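Local coordinates for Low molecular weight protein-tyrosine-phosphatase PtpA (Staphylococcus aureus, PDB 3ROF), which catalyses the hydrolysis of protein phosphotyrosine to tyrosine and phosphate, and probably serves as a secreted effector that counteracts host defences during infection, at residues A[24-29]-A[138-143]. Numbering follows the deposited sequence.
Sequences EAIMRQ and MVLSSC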
ATOM      1  N   GLU A  24      -0.308  -4.549  -0.558  1.00  3.75           N
ATOM      2  CA  GLU A  24      -0.564  -5.094   0.760  1.00  4.14           C
ATOM      3  C   GLU A  24      -0.271  -6.578   0.775  1.00  4.57           C
ATOM      4  O   GLU A  24       0.385  -7.088   1.689  1.00  4.19           O
ATOM      5  CB  GLU A  24      -2.020  -4.839   1.169  1.00  4.87           C
ATOM      6  CG  GLU A  24      -2.418  -5.552   2.421  1.00  5.62           C
ATOM      7  CD  GLU A  24      -3.877  -5.437   2.802  1.00  5.92           C
ATOM      8  OE1 GLU A  24      -4.664  -4.735   2.153  1.00  8.50           O
ATOM      9  OE2 GLU A  24      -4.251  -6.144   3.785  1.00  8.10           O
ATOM     10  N   ALA A  25      -0.819  -7.312  -0.203  1.00  4.17           N
ATOM     11  CA  ALA A  25      -0.669  -8.759  -0.203  1.00  5.11           C
ATOM     12  C   ALA A  25       0.803  -9.167  -0.382  1.00  4.44           C
ATOM     13  O   ALA A  25       1.284 -10.085   0.273  1.00  4.96           O
ATOM     14  CB  ALA A  25      -1.524  -9.353  -1.297  1.00  6.56           C
ATOM     15  N   ILE A  26       1.497  -8.505  -1.304  1.00  4.57           N
ATOM     16  CA  ILE A  26       2.904  -8.819  -1.534  1.00  4.58           C
ATOM     17  C   ILE A  26       3.715  -8.547  -0.257  1.00  4.45           C
ATOM     18  O   ILE A  26       4.534  -9.341   0.157  1.00  4.78           O
ATOM     19  CB  ILE A  26       3.462  -8.017  -2.733  1.00  4.99           C
ATOM     20  CG1 ILE A  26       2.811  -8.463  -4.032  1.00  5.40           C
ATOM     21  CG2 ILE A  26       4.993  -8.103  -2.769  1.00  5.69           C
ATOM     22  CD1 ILE A  26       3.035  -7.522  -5.179  1.00  6.39           C
ATOM     23  N   MET A  27       3.500  -7.375   0.346  0.66  4.49           N
ATOM     24  CA  MET A  27       4.212  -6.982   1.551  0.66  4.64           C
ATOM     25  C   MET A  27       3.974  -7.966   2.696  0.66  4.65           C
ATOM     26  O   MET A  27       4.922  -8.395   3.373  0.66  5.12           O
ATOM     27  CB  MET A  27       3.762  -5.571   1.960  0.66  5.76           C
ATOM     28  CG  MET A  27       4.450  -4.983   3.174  0.66  6.24           C
ATOM     29  SD  MET A  27       6.101  -4.432   2.741  0.66  7.77           S
ATOM     30  CE  MET A  27       6.461  -3.408   4.181  0.66 13.73           C
ATOM     31  N   ARG A  28       2.697  -8.341   2.893  1.00  4.50           N
ATOM     32  CA  ARG A  28       2.395  -9.297   3.959  1.00  4.77           C
ATOM     33  C   ARG A  28       3.137 -10.614   3.748  1.00  4.93           C
ATOM     34  O   ARG A  28       3.723 -11.176   4.691  1.00  6.03           O
ATOM     35  CB  ARG A  28       0.887  -9.543   4.029  1.00  5.31           C
ATOM     36  CG  ARG A  28       0.508 -10.590   5.063  1.00  7.70           C
ATOM     37  CD  ARG A  28      -1.019 -10.724   5.205  1.00  9.08           C
ATOM     38  NE  ARG A  28      -1.569  -9.488   5.746  1.00  8.35           N
ATOM     39  CZ  ARG A  28      -2.363  -8.638   5.101  1.00  7.23           C
ATOM     40  NH1 ARG A  28      -2.887  -8.941   3.933  1.00  7.29           N
ATOM     41  NH2 ARG A  28      -2.637  -7.480   5.660  1.00  9.78           N
ATOM     42  N   GLN A  29       3.124 -11.133   2.525  1.00  5.53           N
ATOM     43  CA  GLN A  29       3.803 -12.384   2.269  1.00  5.54           C
ATOM     44  C   GLN A  29       5.313 -12.231   2.415  1.00  5.40           C
ATOM     45  O   GLN A  29       5.979 -13.137   2.905  1.00  6.36           O
ATOM     46  CB  GLN A  29       3.429 -12.910   0.882  1.00  6.80           C
ATOM     47  CG  GLN A  29       4.055 -14.264   0.604  1.00 10.09           C
ATOM     48  CD  GLN A  29       3.493 -15.363   1.518  1.00 12.02           C
ATOM     49  OE1 GLN A  29       2.289 -15.459   1.776  1.00 14.15           O
ATOM     50  NE2 GLN A  29       4.387 -16.223   1.991  1.00 19.78           N
ATOM     51  N   MET A 138       6.750  -2.955 -10.129  1.00  5.97           N
ATOM     52  CA  MET A 138       7.045  -1.769  -9.333  1.00  6.06           C
ATOM     53  C   MET A 138       7.028  -2.083  -7.849  1.00  5.02           C
ATOM     54  O   MET A 138       7.938  -1.668  -7.100  1.00  5.38           O
ATOM     55  CB  MET A 138       6.057  -0.651  -9.658  1.00  5.71           C
ATOM     56  CG  MET A 138       6.435   0.054 -10.946  1.00  7.38           C
ATOM     57  SD  MET A 138       5.163   1.239 -11.423  1.00  7.63           S
ATOM     58  CE  MET A 138       6.067   2.235 -12.624  1.00 12.55           C
ATOM     59  N   VAL A 139       6.031  -2.830  -7.371  1.00  4.93           N
ATOM     60  CA  VAL A 139       6.031  -3.206  -5.960  1.00  5.80           C
ATOM     61  C   VAL A 139       7.250  -4.053  -5.604  1.00  5.48           C
ATOM     62  O   VAL A 139       7.912  -3.795  -4.597  1.00  5.56           O
ATOM     63  CB  VAL A 139       4.739  -3.989  -5.598  1.00  5.69           C
ATOM     64  CG1 VAL A 139       4.801  -4.446  -4.134  1.00  7.04           C
ATOM     65  CG2 VAL A 139       3.517  -3.117  -5.810  1.00  6.44           C
ATOM     66  N   LEU A 140       7.599  -5.019  -6.447  1.00  5.31           N
ATOM     67  CA  LEU A 140       8.775  -5.837  -6.152  1.00  5.57           C
ATOM     68  C   LEU A 140      10.037  -4.989  -6.102  1.00  6.10           C
ATOM     69  O   LEU A 140      10.963  -5.273  -5.334  1.00  8.61           O
ATOM     70  CB  LEU A 140       8.939  -6.970  -7.170  1.00  6.81           C
ATOM     71  CG  LEU A 140       8.403  -8.306  -6.681  1.00  7.71           C
ATOM     72  CD1 LEU A 140       6.917  -8.256  -6.363  1.00  8.11           C
ATOM     73  CD2 LEU A 140       8.716  -9.362  -7.722  1.00 11.92           C
ATOM     74  N   SER A 141      10.117  -3.916  -6.887  1.00  6.10           N
ATOM     75  CA  SER A 141      11.311  -3.106  -6.912  1.00  6.77           C
ATOM     76  C   SER A 141      11.493  -2.319  -5.612  1.00  5.73           C
ATOM     77  O   SER A 141      12.604  -1.911  -5.288  1.00  6.09           O
ATOM     78  CB  SER A 141      11.310  -2.184  -8.109  1.00  8.01           C
ATOM     79  OG  SER A 141      10.494  -1.029  -7.943  1.00  7.50           O
ATOM     80  N   SER A 142      10.398  -2.123  -4.894  1.00  5.39           N
ATOM     81  CA  SER A 142      10.378  -1.334  -3.653  1.00  5.49           C
ATOM     82  C   SER A 142      10.297  -2.133  -2.365  1.00  5.03           C
ATOM     83  O   SER A 142      10.626  -1.589  -1.314  1.00  5.11           O
ATOM     84  CB  SER A 142       9.177  -0.391  -3.654  1.00  6.43           C
ATOM     85  OG  SER A 142       9.320   0.615  -4.612  1.00 17.25           O
ATOM     86  N   CYS A 143       9.837  -3.387  -2.439  1.00  5.59           N
ATOM     87  CA  CYS A 143       9.314  -4.036  -1.257  1.00  4.92           C
ATOM     88  C   CYS A 143      10.393  -4.272  -0.195  1.00  4.81           C
ATOM     89  O   CYS A 143      10.182  -3.894   0.965  1.00  5.24           O
ATOM     90  CB  CYS A 143       8.639  -5.346  -1.672  1.00  5.96           C
ATOM     91  SG  CYS A 143       7.738  -6.154  -0.328  1.00  6.80           S
TER
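E24 OE2 takes two N-H groups of R28, one turn further along the same helix: NH2 at 2.8 Å and NH1 at 3.1 Å. Both bonds lie in the guanidinium plane, but NH2 meets the anti lone pair of OE2, whereas NH1 comes from above the carboxylate plane. With S43 OG hydrogen-bonded to OE1, the carboxylate is held by both oxygens; the CB of E24 points away from 138-143.

The contact itself is apolar, and I26 gives the largest share. Its CD1 meets V139 CG1 tip to tip at 3.7 Å. CG2, set anti to the backbone N (chi1 -67° for CG1), lies 3.9 Å from the same V139 CG1 and 4.1 Å from L140 CD1, whose side chain crosses that of I26 at about a right angle. The CB of C143 points toward 24-29, and its SG lies 4.1 Å from M27 CA; a sulfur-sulfur approach to M27 SD is less certain, because M27 has two conformers.

The axes of segments 24-29 and 138-143 approach to 10.5 Å and cross at -37°, a gap filled by side chains. Helix 19-33 begins at R19, where the family's CX5R phosphate-binding loop (C13, probably the nucleophile, to R19) ends; the contact packs it against helix 132-153. L63 of helix 57-65 and Y136 also touch I26, while M27 bridges V41 of strand 39-45 and L146 and I147, beside the parallel sheet.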